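Local coordinates for protein single domain haemoglobin (Campylobacter jejuni, PDB 2WY4) that binds heme b and, at its iron, small ligands such as cyanide, and probably takes part in oxygen binding or nitric oxide detoxification, at residues P36-K39 against P40-M44; I67-L70 against E71-R74; D78-A81 against I82-N86; T115-A118 against W119-A122. All coordinates share one frame; numbering follows the deposited sequence. Where two conformers were deposited one is given.

Contact 1 (P36-K39 against P40-M44); sequences PEVK and PMFNM. With HEM (protoporphyrin IX containing Fe), chain B.
The carbonyl oxygen of Pro36 meets the ring of Pro40, with CD 3.6 Å from Pro36 O, and the carbonyl of Glu37 rests on the same ring carbon. The carbonyl oxygen of Val38 accepts the amide of Met41 (Met41 N to Val38 O, 3.0 Å) and also lies at the edge of the Phe42 ring, 3.5 Å from Phe42 CD1. The branch carbon CB of Val38 touches Met41 SD at 4.0 Å. Lys39 O accepts Phe42 N in the same way (2.9 Å). These i to i+3 bonds belong to a 3-10 turn between helices 4-34 and 44-48, at the rim of the globin heme pocket. The Lys39 side chain, with CG anti to the backbone N (chi1 -164°), crosses Met44 at about a right angle, Lys39 CG lying 3.7 Å from Met44 CE. With its edge against the carbonyls of Val38 and Lys39, the Phe42 ring presents one face to the heme methyl CMD, and its CZ reaches the meso carbon CHD at 3.4 Å. Phe42 also touches the bound cyanide. Next along, Asn43 holds one heme propionate with two hydrogen bonds, one to each oxygen: Asn43 N to O1D at 2.8 Å and the side-chain ND2 to O2D.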
loop_
_atom_site.group_PDB
_atom_site.type_symbol
_atom_site.label_atom_id
_atom_site.label_comp_id
_atom_site.label_asym_id
_atom_site.label_seq_id
_atom_site.Cartn_x
_atom_site.Cartn_y
_atom_site.Cartn_z
ATOM N N PRO A 36 -6.461 -1.196 -16.084
ATOM C CA PRO A 36 -6.546 0.165 -16.626
ATOM C C PRO A 36 -7.818 0.892 -16.175
ATOM O O PRO A 36 -7.826 2.120 -16.102
ATOM C CB PRO A 36 -6.572 -0.079 -18.138
ATOM C CG PRO A 36 -6.988 -1.520 -18.281
ATOM C CD PRO A 36 -6.375 -2.227 -17.142
ATOM N N GLU A 37 -8.848 0.142 -15.827
ATOM C CA GLU A 37 -10.092 0.723 -15.389
ATOM C C GLU A 37 -9.932 1.582 -14.138
ATOM O O GLU A 37 -10.733 2.483 -13.914
ATOM C CB GLU A 37 -11.138 -0.358 -15.152
ATOM C CG GLU A 37 -10.896 -1.303 -14.012
ATOM C CD GLU A 37 -10.066 -2.515 -14.392
ATOM O OE1 GLU A 37 -9.483 -2.544 -15.486
ATOM O OE2 GLU A 37 -10.015 -3.458 -13.585
ATOM N N VAL A 38 -8.906 1.328 -13.329
ATOM C CA VAL A 38 -8.725 2.158 -12.127
ATOM C C VAL A 38 -7.949 3.433 -12.416
ATOM O O VAL A 38 -8.010 4.367 -11.612
ATOM C CB VAL A 38 -8.066 1.399 -10.922
ATOM C CG1 VAL A 38 -8.766 0.092 -10.651
ATOM C CG2 VAL A 38 -6.583 1.203 -11.152
ATOM N N LYS A 39 -7.255 3.515 -13.550
ATOM C CA LYS A 39 -6.387 4.668 -13.792
ATOM C C LYS A 39 -7.070 6.038 -13.645
ATOM O O LYS A 39 -6.501 6.925 -13.024
ATOM C CB LYS A 39 -5.607 4.568 -15.118
ATOM C CG LYS A 39 -4.429 5.549 -15.220
ATOM C CD LYS A 39 -3.517 5.286 -16.423
ATOM C CE LYS A 39 -4.148 5.730 -17.709
ATOM N NZ LYS A 39 -3.078 5.772 -18.748
ATOM N N PRO A 40 -8.253 6.241 -14.229
ATOM C CA PRO A 40 -8.894 7.570 -14.122
ATOM C C PRO A 40 -9.233 8.025 -12.709
ATOM O O PRO A 40 -9.553 9.211 -12.524
ATOM C CB PRO A 40 -10.179 7.400 -14.932
ATOM C CG PRO A 40 -9.850 6.349 -15.892
ATOM C CD PRO A 40 -9.012 5.344 -15.119
ATOM N N MET A 41 -9.211 7.116 -11.742
ATOM C CA MET A 41 -9.425 7.489 -10.353
ATOM C C MET A 41 -8.261 8.367 -9.853
ATOM O O MET A 41 -8.435 9.251 -8.998
ATOM C CB MET A 41 -9.510 6.246 -9.492
ATOM C CG MET A 41 -10.683 5.346 -9.814
ATOM S SD MET A 41 -10.635 3.742 -8.944
ATOM C CE MET A 41 -11.145 4.141 -7.345
ATOM N N PHE A 42 -7.083 8.142 -10.415
ATOM C CA PHE A 42 -5.868 8.819 -10.010
ATOM C C PHE A 42 -5.606 10.051 -10.856
ATOM O O PHE A 42 -6.030 10.116 -12.000
ATOM C CB PHE A 42 -4.685 7.871 -10.197
ATOM C CG PHE A 42 -4.713 6.684 -9.274
ATOM C CD1 PHE A 42 -5.453 5.539 -9.568
ATOM C CD2 PHE A 42 -3.984 6.707 -8.131
ATOM C CE1 PHE A 42 -5.471 4.505 -8.698
ATOM C CE2 PHE A 42 -4.001 5.652 -7.280
ATOM C CZ PHE A 42 -4.752 4.535 -7.577
ATOM N N ASN A 43 -4.898 11.000 -10.262
ATOM C CA ASN A 43 -4.488 12.184 -10.983
ATOM C C ASN A 43 -3.137 11.931 -11.644
ATOM O O ASN A 43 -2.131 11.770 -10.980
ATOM C CB ASN A 43 -4.433 13.380 -10.032
ATOM C CG ASN A 43 -5.801 13.747 -9.518
ATOM O OD1 ASN A 43 -6.687 14.114 -10.314
ATOM N ND2 ASN A 43 -6.011 13.632 -8.209
ATOM N N MET A 44 -3.096 11.900 -12.970
ATOM C CA MET A 44 -1.820 11.636 -13.620
ATOM C C MET A 44 -0.737 12.680 -13.380
ATOM O O MET A 44 0.439 12.372 -13.437
ATOM C CB MET A 44 -2.014 11.361 -15.107
ATOM C CG MET A 44 -2.802 10.069 -15.393
ATOM S SD MET A 44 -2.076 8.582 -14.666
ATOM C CE MET A 44 -3.021 8.385 -13.221
HETATM C CHA HEM B . -4.519 8.020 -2.691
HETATM C CHB HEM B . -2.401 4.914 0.309
HETATM C CHC HEM B . -5.196 1.392 -1.427
HETATM C CHD HEM B . -6.836 4.394 -4.871
HETATM C C1A HEM B . -3.773 7.525 -1.689
HETATM C C2A HEM B . -2.865 8.249 -0.852
HETATM C C3A HEM B . -2.248 7.394 -0.016
HETATM C C4A HEM B . -2.777 6.082 -0.337
HETATM C CMA HEM B . -1.215 7.744 1.064
HETATM C CAA HEM B . -2.658 9.783 -0.915
HETATM C CBA HEM B . -3.930 10.540 -0.526
HETATM C CGA HEM B . -4.071 10.973 0.897
HETATM O O1A HEM B . -3.063 10.977 1.651
HETATM O O2A HEM B . -5.228 11.387 1.264
HETATM C C1B HEM B . -2.955 3.683 0.073
HETATM C C2B HEM B . -2.634 2.494 0.776
HETATM C C3B HEM B . -3.417 1.513 0.295
HETATM C C4B HEM B . -4.247 2.061 -0.719
HETATM C CMB HEM B . -1.531 2.369 1.819
HETATM C CAB HEM B . -3.456 0.022 0.657
HETATM C CBB HEM B . -3.419 -0.395 1.909
HETATM C C1C HEM B . -5.937 1.876 -2.479
HETATM C C2C HEM B . -6.917 1.208 -3.261
HETATM C C3C HEM B . -7.324 2.041 -4.195
HETATM C C4C HEM B . -6.601 3.282 -4.082
HETATM C CMC HEM B . -7.435 -0.211 -2.980
HETATM C CAC HEM B . -8.372 1.744 -5.256
HETATM C CBC HEM B . -8.028 1.814 -6.548
HETATM C C1D HEM B . -6.347 5.648 -4.563
HETATM C C2D HEM B . -6.628 6.783 -5.356
HETATM C C3D HEM B . -5.937 7.933 -4.713
HETATM C C4D HEM B . -5.306 7.364 -3.568
HETATM C CMD HEM B . -7.485 6.820 -6.602
HETATM C CAD HEM B . -5.879 9.381 -5.168
HETATM C CBD HEM B . -4.501 9.639 -5.771
HETATM C CGD HEM B . -4.402 10.920 -6.544
HETATM O O1D HEM B . -3.847 10.873 -7.648
HETATM O O2D HEM B . -4.862 11.963 -6.007
HETATM N NA HEM B . -3.709 6.184 -1.372
HETATM N NB HEM B . -3.953 3.404 -0.825
HETATM N NC HEM B . -5.760 3.150 -2.998
HETATM N ND HEM B . -5.545 6.003 -3.504
HETATM FE FE HEM B . -4.751 4.697 -2.162
#

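Contact 2 (I67-L70 against E71-R74); sequences IENL and ENMR
A short 3-10 turn in the connection between helices 51-65 and 74-86 carries this contact and leads into Met73, the N-cap position of the second helix. Two i to i+3 backbone bonds build the turn: Asn72 N donates to Asn69 O at 3.1 Å, and Met73 N to Leu70 O at 3.0 Å. On the inner side the side chains of Leu70 and Met73 run side by side in the same direction, and Leu70 CD2 meets Met73 CE at 3.7 Å. Met73 CG lies between its own backbone N and carbonyl carbon (chi1 68°), which brings it to 3.2 Å from Leu70 O, while the rest of the chain extends fully to carry CE up to the leucine. On the exposed side Arg74 forms a side-on salt bridge with Glu71. NE of Arg74 meets OE1 of Glu71 at 2.8 Å, and the longer bond from Arg74 NH2 to Glu71 OE2 (3.3 Å) completes a coplanar pairing through the syn lone pairs of both oxygens, which should limit rotation of the carboxylate. Leu70 and Glu71 rest on Phe129 of helix 113-139, where Arg74 also touches Ile133, whereas Met73 packs on Met62 and Ala63 of helix 51-65.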
loop_
_atom_site.group_PDB
_atom_site.type_symbol
_atom_site.label_atom_id
_atom_site.label_comp_id
_atom_site.label_asym_id
_atom_site.label_seq_id
_atom_site.Cartn_x
_atom_site.Cartn_y
_atom_site.Cartn_z
ATOM N N ILE A 67 3.489 -2.126 12.156
ATOM C CA ILE A 67 2.853 -3.411 11.822
ATOM C C ILE A 67 2.374 -4.245 13.038
ATOM O O ILE A 67 1.405 -4.987 12.936
ATOM C CB ILE A 67 3.750 -4.239 10.921
ATOM C CG1 ILE A 67 2.942 -5.389 10.279
ATOM C CG2 ILE A 67 4.933 -4.760 11.714
ATOM C CD1 ILE A 67 1.770 -4.915 9.455
ATOM N N GLU A 68 3.017 -4.079 14.189
ATOM C CA GLU A 68 2.605 -4.781 15.415
ATOM C C GLU A 68 1.349 -4.177 16.032
ATOM O O GLU A 68 0.676 -4.819 16.831
ATOM C CB GLU A 68 3.723 -4.725 16.451
ATOM C CG GLU A 68 4.934 -5.546 16.072
ATOM C CD GLU A 68 6.064 -5.391 17.073
ATOM O OE1 GLU A 68 6.871 -4.451 16.918
ATOM O OE2 GLU A 68 6.137 -6.187 18.036
ATOM N N ASN A 69 1.050 -2.922 15.703
ATOM C CA ASN A 69 -0.136 -2.267 16.243
ATOM C C ASN A 69 -0.588 -1.162 15.304
ATOM O O ASN A 69 -0.153 -0.003 15.443
ATOM C CB ASN A 69 0.172 -1.705 17.632
ATOM C CG ASN A 69 -1.031 -1.074 18.297
ATOM O OD1 ASN A 69 -0.911 -0.451 19.382
ATOM N ND2 ASN A 69 -2.199 -1.221 17.676
ATOM N N LEU A 70 -1.450 -1.523 14.355
ATOM C CA LEU A 70 -1.875 -0.581 13.329
ATOM C C LEU A 70 -2.690 0.582 13.887
ATOM O O LEU A 70 -2.840 1.595 13.209
ATOM C CB LEU A 70 -2.607 -1.296 12.191
ATOM C CG LEU A 70 -1.776 -2.306 11.396
ATOM C CD1 LEU A 70 -2.664 -2.990 10.356
ATOM C CD2 LEU A 70 -0.569 -1.662 10.732
ATOM N N GLU A 71 -3.189 0.465 15.120
ATOM C CA GLU A 71 -3.897 1.574 15.742
ATOM C C GLU A 71 -3.016 2.797 15.836
ATOM O O GLU A 71 -3.534 3.887 15.931
ATOM C CB GLU A 71 -4.359 1.222 17.158
ATOM C CG GLU A 71 -5.521 0.271 17.185
ATOM C CD GLU A 71 -6.757 0.868 16.551
ATOM O OE1 GLU A 71 -6.889 2.123 16.527
ATOM O OE2 GLU A 71 -7.605 0.089 16.065
ATOM N N ASN A 72 -1.691 2.606 15.894
ATOM C CA ASN A 72 -0.752 3.732 15.996
ATOM C C ASN A 72 -0.555 4.451 14.709
ATOM O O ASN A 72 0.299 5.332 14.633
ATOM C CB ASN A 72 0.596 3.308 16.547
ATOM C CG ASN A 72 0.534 3.018 18.020
ATOM O OD1 ASN A 72 -0.396 3.477 18.699
ATOM N ND2 ASN A 72 1.502 2.231 18.530
ATOM N N MET A 73 -1.331 4.100 13.678
ATOM C CA MET A 73 -1.371 4.924 12.478
ATOM C C MET A 73 -2.785 5.380 12.177
ATOM O O MET A 73 -3.048 5.878 11.089
ATOM C CB MET A 73 -0.738 4.275 11.261
ATOM C CG MET A 73 -1.480 3.092 10.728
ATOM S SD MET A 73 -0.623 2.431 9.276
ATOM C CE MET A 73 -1.743 1.204 8.677
ATOM N N ARG A 74 -3.675 5.292 13.166
ATOM C CA ARG A 74 -5.063 5.666 12.944
ATOM C C ARG A 74 -5.233 7.120 12.453
ATOM O O ARG A 74 -6.002 7.405 11.515
ATOM C CB ARG A 74 -5.910 5.412 14.186
ATOM C CG ARG A 74 -7.392 5.758 13.992
ATOM C CD ARG A 74 -8.265 5.319 15.136
ATOM N NE ARG A 74 -8.500 3.891 15.031
ATOM C CZ ARG A 74 -9.424 3.341 14.254
ATOM N NH1 ARG A 74 -10.217 4.101 13.508
ATOM N NH2 ARG A 74 -9.531 2.027 14.224
#

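Contact 3 (D78-A81 against I82-N86); sequences DKVA and ITHVN. With HEM (protoporphyrin IX containing Fe), chain B.
The imidazole of His84 is bound to the heme iron at one edge and covered on one face by a methyl group of the preceding helical turn. NE2 of His84 coordinates the iron at 2.1 Å. Val80, four residues earlier, lies alongside the histidine and points the same way; its CG1 stands 3.9 Å from the ring centroid and 18° off the ring normal, a CH-pi contact. A chi1 of 177° sends CG1 of Val80 away from the backbone N and over the imidazole, and the same methyl also reaches heme C4A at 3.7 Å. The other branch, CG2, faces the heme propionate at O1A. This is the proximal side of the globin fold, with His84 as axial ligand on helix 74-86. The backbone bond from His84 N to Val80 O (3.1 Å) joins the same two residues, and Val85 N follows to Ala81 O. Thr83 turns OG1 to heme O2A, donating a hydrogen bond of 2.7 Å, while its CG2 packs on heme CAD. The far nitrogen of the imidazole, ND1, is hydrogen-bonded to Glu134 of helix 113-139; together with the iron bond, this second-shell carboxylate should restrict rotation of the ring. Ala81 packs on Ile133 and Glu134 of that helix.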
loop_
_atom_site.group_PDB
_atom_site.type_symbol
_atom_site.label_atom_id
_atom_site.label_comp_id
_atom_site.label_asym_id
_atom_site.label_seq_id
_atom_site.Cartn_x
_atom_site.Cartn_y
_atom_site.Cartn_z
ATOM N N ASP A 78 -6.996 7.707 8.836
ATOM C CA ASP A 78 -8.247 8.479 8.850
ATOM C C ASP A 78 -8.310 9.496 7.758
ATOM O O ASP A 78 -9.385 9.802 7.216
ATOM C CB ASP A 78 -8.344 9.335 10.130
ATOM C CG ASP A 78 -8.955 8.606 11.235
ATOM O OD1 ASP A 78 -9.437 7.472 10.974
ATOM O OD2 ASP A 78 -9.018 9.060 12.385
ATOM N N LYS A 79 -7.160 10.101 7.497
ATOM C CA LYS A 79 -7.089 11.150 6.493
ATOM C C LYS A 79 -7.017 10.587 5.095
ATOM O O LYS A 79 -7.651 11.134 4.176
ATOM C CB LYS A 79 -5.893 12.053 6.727
ATOM C CG LYS A 79 -5.811 12.613 8.122
ATOM C CD LYS A 79 -7.155 13.126 8.605
ATOM C CE LYS A 79 -7.076 13.663 10.019
ATOM N NZ LYS A 79 -6.811 12.592 11.057
ATOM N N VAL A 80 -6.262 9.502 4.917
ATOM C CA VAL A 80 -6.197 8.879 3.605
ATOM C C VAL A 80 -7.596 8.354 3.224
ATOM O O VAL A 80 -8.012 8.479 2.089
ATOM C CB VAL A 80 -5.224 7.700 3.563
ATOM C CG1 VAL A 80 -5.255 7.061 2.196
ATOM C CG2 VAL A 80 -3.797 8.161 3.916
ATOM N N ALA A 81 -8.333 7.828 4.204
ATOM C CA ALA A 81 -9.675 7.306 3.960
ATOM C C ALA A 81 -10.584 8.323 3.284
ATOM O O ALA A 81 -11.503 7.935 2.549
ATOM C CB ALA A 81 -10.255 6.909 5.240
ATOM N N ILE A 82 -10.388 9.618 3.552
ATOM C CA ILE A 82 -11.240 10.615 2.951
ATOM C C ILE A 82 -11.036 10.623 1.445
ATOM O O ILE A 82 -11.986 10.688 0.655
ATOM C CB ILE A 82 -10.916 11.987 3.520
ATOM C CG1 ILE A 82 -11.274 12.043 5.009
ATOM C CG2 ILE A 82 -11.639 13.096 2.756
ATOM C CD1 ILE A 82 -10.641 13.254 5.694
ATOM N N THR A 83 -9.788 10.526 1.027
ATOM C CA THR A 83 -9.502 10.496 -0.402
ATOM C C THR A 83 -10.093 9.255 -1.043
ATOM O O THR A 83 -10.791 9.316 -2.059
ATOM C CB THR A 83 -7.989 10.485 -0.607
ATOM O OG1 THR A 83 -7.475 11.750 -0.191
ATOM C CG2 THR A 83 -7.620 10.311 -2.075
ATOM N N HIS A 84 -9.847 8.123 -0.413
ATOM C CA HIS A 84 -10.329 6.856 -0.942
ATOM C C HIS A 84 -11.858 6.818 -1.065
ATOM O O HIS A 84 -12.384 6.446 -2.111
ATOM C CB HIS A 84 -9.861 5.743 -0.025
ATOM C CG HIS A 84 -8.424 5.349 -0.210
ATOM N ND1 HIS A 84 -7.784 4.461 0.636
ATOM C CD2 HIS A 84 -7.510 5.702 -1.144
ATOM C CE1 HIS A 84 -6.549 4.260 0.203
ATOM N NE2 HIS A 84 -6.353 5.021 -0.864
ATOM N N VAL A 85 -12.560 7.170 0.012
ATOM C CA VAL A 85 -14.021 7.157 -0.054
ATOM C C VAL A 85 -14.532 8.155 -1.099
ATOM O O VAL A 85 -15.418 7.822 -1.901
ATOM C CB VAL A 85 -14.630 7.369 1.332
ATOM C CG1 VAL A 85 -16.124 7.636 1.226
ATOM C CG2 VAL A 85 -14.341 6.115 2.194
ATOM N N ASN A 86 -13.979 9.372 -1.121
ATOM C CA ASN A 86 -14.405 10.335 -2.120
ATOM C C ASN A 86 -14.208 9.862 -3.572
ATOM O O ASN A 86 -14.965 10.244 -4.478
ATOM C CB ASN A 86 -13.668 11.634 -1.890
ATOM C CG ASN A 86 -14.351 12.475 -0.876
ATOM O OD1 ASN A 86 -15.561 12.406 -0.745
ATOM N ND2 ASN A 86 -13.590 13.295 -0.175
HETATM C CHA HEM B . -4.519 8.020 -2.691
HETATM C CHB HEM B . -2.401 4.914 0.309
HETATM C CHC HEM B . -5.196 1.392 -1.427
HETATM C CHD HEM B . -6.836 4.394 -4.871
HETATM C C1A HEM B . -3.773 7.525 -1.689
HETATM C C2A HEM B . -2.865 8.249 -0.852
HETATM C C3A HEM B . -2.248 7.394 -0.016
HETATM C C4A HEM B . -2.777 6.082 -0.337
HETATM C CMA HEM B . -1.215 7.744 1.064
HETATM C CAA HEM B . -2.658 9.783 -0.915
HETATM C CBA HEM B . -3.930 10.540 -0.526
HETATM C CGA HEM B . -4.071 10.973 0.897
HETATM O O1A HEM B . -3.063 10.977 1.651
HETATM O O2A HEM B . -5.228 11.387 1.264
HETATM C C1B HEM B . -2.955 3.683 0.073
HETATM C C2B HEM B . -2.634 2.494 0.776
HETATM C C3B HEM B . -3.417 1.513 0.295
HETATM C C4B HEM B . -4.247 2.061 -0.719
HETATM C CMB HEM B . -1.531 2.369 1.819
HETATM C CAB HEM B . -3.456 0.022 0.657
HETATM C CBB HEM B . -3.419 -0.395 1.909
HETATM C C1C HEM B . -5.937 1.876 -2.479
HETATM C C2C HEM B . -6.917 1.208 -3.261
HETATM C C3C HEM B . -7.324 2.041 -4.195
HETATM C C4C HEM B . -6.601 3.282 -4.082
HETATM C CMC HEM B . -7.435 -0.211 -2.980
HETATM C CAC HEM B . -8.372 1.744 -5.256
HETATM C CBC HEM B . -8.028 1.814 -6.548
HETATM C C1D HEM B . -6.347 5.648 -4.563
HETATM C C2D HEM B . -6.628 6.783 -5.356
HETATM C C3D HEM B . -5.937 7.933 -4.713
HETATM C C4D HEM B . -5.306 7.364 -3.568
HETATM C CMD HEM B . -7.485 6.820 -6.602
HETATM C CAD HEM B . -5.879 9.381 -5.168
HETATM C CBD HEM B . -4.501 9.639 -5.771
HETATM C CGD HEM B . -4.402 10.920 -6.544
HETATM O O1D HEM B . -3.847 10.873 -7.648
HETATM O O2D HEM B . -4.862 11.963 -6.007
HETATM N NA HEM B . -3.709 6.184 -1.372
HETATM N NB HEM B . -3.953 3.404 -0.825
HETATM N NC HEM B . -5.760 3.150 -2.998
HETATM N ND HEM B . -5.545 6.003 -3.504
HETATM FE FE HEM B . -4.751 4.697 -2.162
#

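Contact 4 (T115-A118 against W119-A122); sequences TLKA and WEVA
Trp119 and Thr115 lie side by side on successive turns, their side chains pointing the same way, and the CD1 edge of the indole is turned to the threonine. Thr115 CG2 comes up in the plane of the ring, at its edge, 3.9 Å from Trp119 CD1, and the carbonyl oxygen of Thr115 approaches the same ring carbon at 3.5 Å. A first torsion of -88° at Trp119 sets the indole in this position. The Thr115 oxygen also accepts Trp119 N at 3.0 Å, so backbone and ring share one carbonyl. Here helix 113-139, the long C-terminal helix of the globin fold, is in regular alpha-helical form: Glu120 N bonds to Leu116 O, Val121 N to Lys117 O and Ala122 N to Ala118 O. Ala118 meets the next turn through its backbone as well, Ala122 CB lying 3.4 Å from Ala118 O, a van der Waals contact. Toward solvent, Lys117 and Glu120 approach obliquely, with Lys117 CD 3.7 Å from Glu120 OE1; Lys117 NZ and Glu120 OE1 are 4.9 Å apart in this conformer, too far for a salt bridge and at most a weak attraction. The indole packs between helix 4-34, at Ile9 and Cys12, and helix 94-109, at Leu102 and Ile105.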
loop_
_atom_site.group_PDB
_atom_site.type_symbol
_atom_site.label_atom_id
_atom_site.label_comp_id
_atom_site.label_asym_id
_atom_site.label_seq_id
_atom_site.Cartn_x
_atom_site.Cartn_y
_atom_site.Cartn_z
ATOM N N THR A 115 10.209 -13.541 3.061
ATOM C CA THR A 115 9.910 -12.097 2.953
ATOM C C THR A 115 8.624 -11.878 2.175
ATOM O O THR A 115 7.765 -11.092 2.560
ATOM C CB THR A 115 11.078 -11.349 2.345
ATOM O OG1 THR A 115 12.202 -11.474 3.219
ATOM C CG2 THR A 115 10.795 -9.855 2.304
ATOM N N LEU A 116 8.480 -12.598 1.071
ATOM C CA LEU A 116 7.246 -12.499 0.311
ATOM C C LEU A 116 6.025 -12.865 1.167
ATOM O O LEU A 116 5.002 -12.186 1.148
ATOM C CB LEU A 116 7.298 -13.417 -0.909
ATOM C CG LEU A 116 7.875 -12.923 -2.201
ATOM C CD1 LEU A 116 7.693 -13.967 -3.285
ATOM C CD2 LEU A 116 7.210 -11.604 -2.615
ATOM N N LYS A 117 6.124 -13.983 1.889
ATOM C CA LYS A 117 5.051 -14.425 2.783
ATOM C C LYS A 117 4.737 -13.361 3.838
ATOM O O LYS A 117 3.572 -13.041 4.146
ATOM C CB LYS A 117 5.461 -15.752 3.450
ATOM C CG LYS A 117 4.346 -16.485 4.157
ATOM C CD LYS A 117 3.183 -16.778 3.208
ATOM C CE LYS A 117 2.567 -18.161 3.428
ATOM N NZ LYS A 117 3.279 -19.156 2.606
ATOM N N ALA A 118 5.793 -12.755 4.367
ATOM C CA ALA A 118 5.601 -11.781 5.404
ATOM C C ALA A 118 4.822 -10.584 4.835
ATOM O O ALA A 118 3.947 -10.059 5.505
ATOM C CB ALA A 118 6.944 -11.373 6.014
ATOM N N TRP A 119 5.123 -10.186 3.599
ATOM C CA TRP A 119 4.399 -9.051 2.989
ATOM C C TRP A 119 2.982 -9.418 2.596
ATOM O O TRP A 119 2.075 -8.596 2.654
ATOM C CB TRP A 119 5.182 -8.535 1.767
ATOM C CG TRP A 119 6.204 -7.489 2.203
ATOM C CD1 TRP A 119 7.558 -7.644 2.391
ATOM C CD2 TRP A 119 5.897 -6.174 2.665
ATOM N NE1 TRP A 119 8.110 -6.477 2.878
ATOM C CE2 TRP A 119 7.100 -5.577 3.083
ATOM C CE3 TRP A 119 4.714 -5.440 2.776
ATOM C CZ2 TRP A 119 7.157 -4.265 3.533
ATOM C CZ3 TRP A 119 4.773 -4.152 3.236
ATOM C CH2 TRP A 119 5.975 -3.592 3.634
ATOM N N GLU A 120 2.774 -10.677 2.216
ATOM C CA GLU A 120 1.421 -11.125 1.879
ATOM C C GLU A 120 0.542 -11.008 3.128
ATOM O O GLU A 120 -0.581 -10.490 3.096
ATOM C CB GLU A 120 1.399 -12.584 1.419
ATOM C CG GLU A 120 2.152 -12.845 0.143
ATOM C CD GLU A 120 1.961 -14.271 -0.342
ATOM O OE1 GLU A 120 1.447 -15.105 0.438
ATOM O OE2 GLU A 120 2.314 -14.542 -1.501
ATOM N N VAL A 121 1.071 -11.494 4.247
ATOM C CA VAL A 121 0.360 -11.423 5.511
ATOM C C VAL A 121 0.143 -9.965 5.987
ATOM O O VAL A 121 -0.966 -9.577 6.404
ATOM C CB VAL A 121 1.118 -12.243 6.571
ATOM C CG1 VAL A 121 0.511 -12.088 7.922
ATOM C CG2 VAL A 121 1.125 -13.736 6.196
ATOM N N ALA A 122 1.204 -9.179 5.953
ATOM C CA ALA A 122 1.116 -7.796 6.385
ATOM C C ALA A 122 0.118 -7.046 5.543
ATOM O O ALA A 122 -0.658 -6.270 6.076
ATOM C CB ALA A 122 2.456 -7.112 6.306
#

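Contacts 1 and 3 both touch the heme, each gripping a different propionate, and their nearest atoms are about 6 Å apart; contact 3 supplies the iron ligand and contact 1 the ring that also meets cyanide. Contact 2 is a surface turn with a salt bridge, whereas contacts 1, 3 and 4 are partly buried. Contacts 1 and 2 are 3-10 turns in connections, bonded i to i+3; contacts 3 and 4 lie on helices 74-86 and 113-139 and rely largely on i to i+4 bonds. Contact 2 precedes contact 3 by three residues, leading into the same helix 74-86, and touches contact 4, where Ile67 CD1 meets Ala122 CB at 3.9 Å. Contact 4 lies away from the heme and cyanide sites.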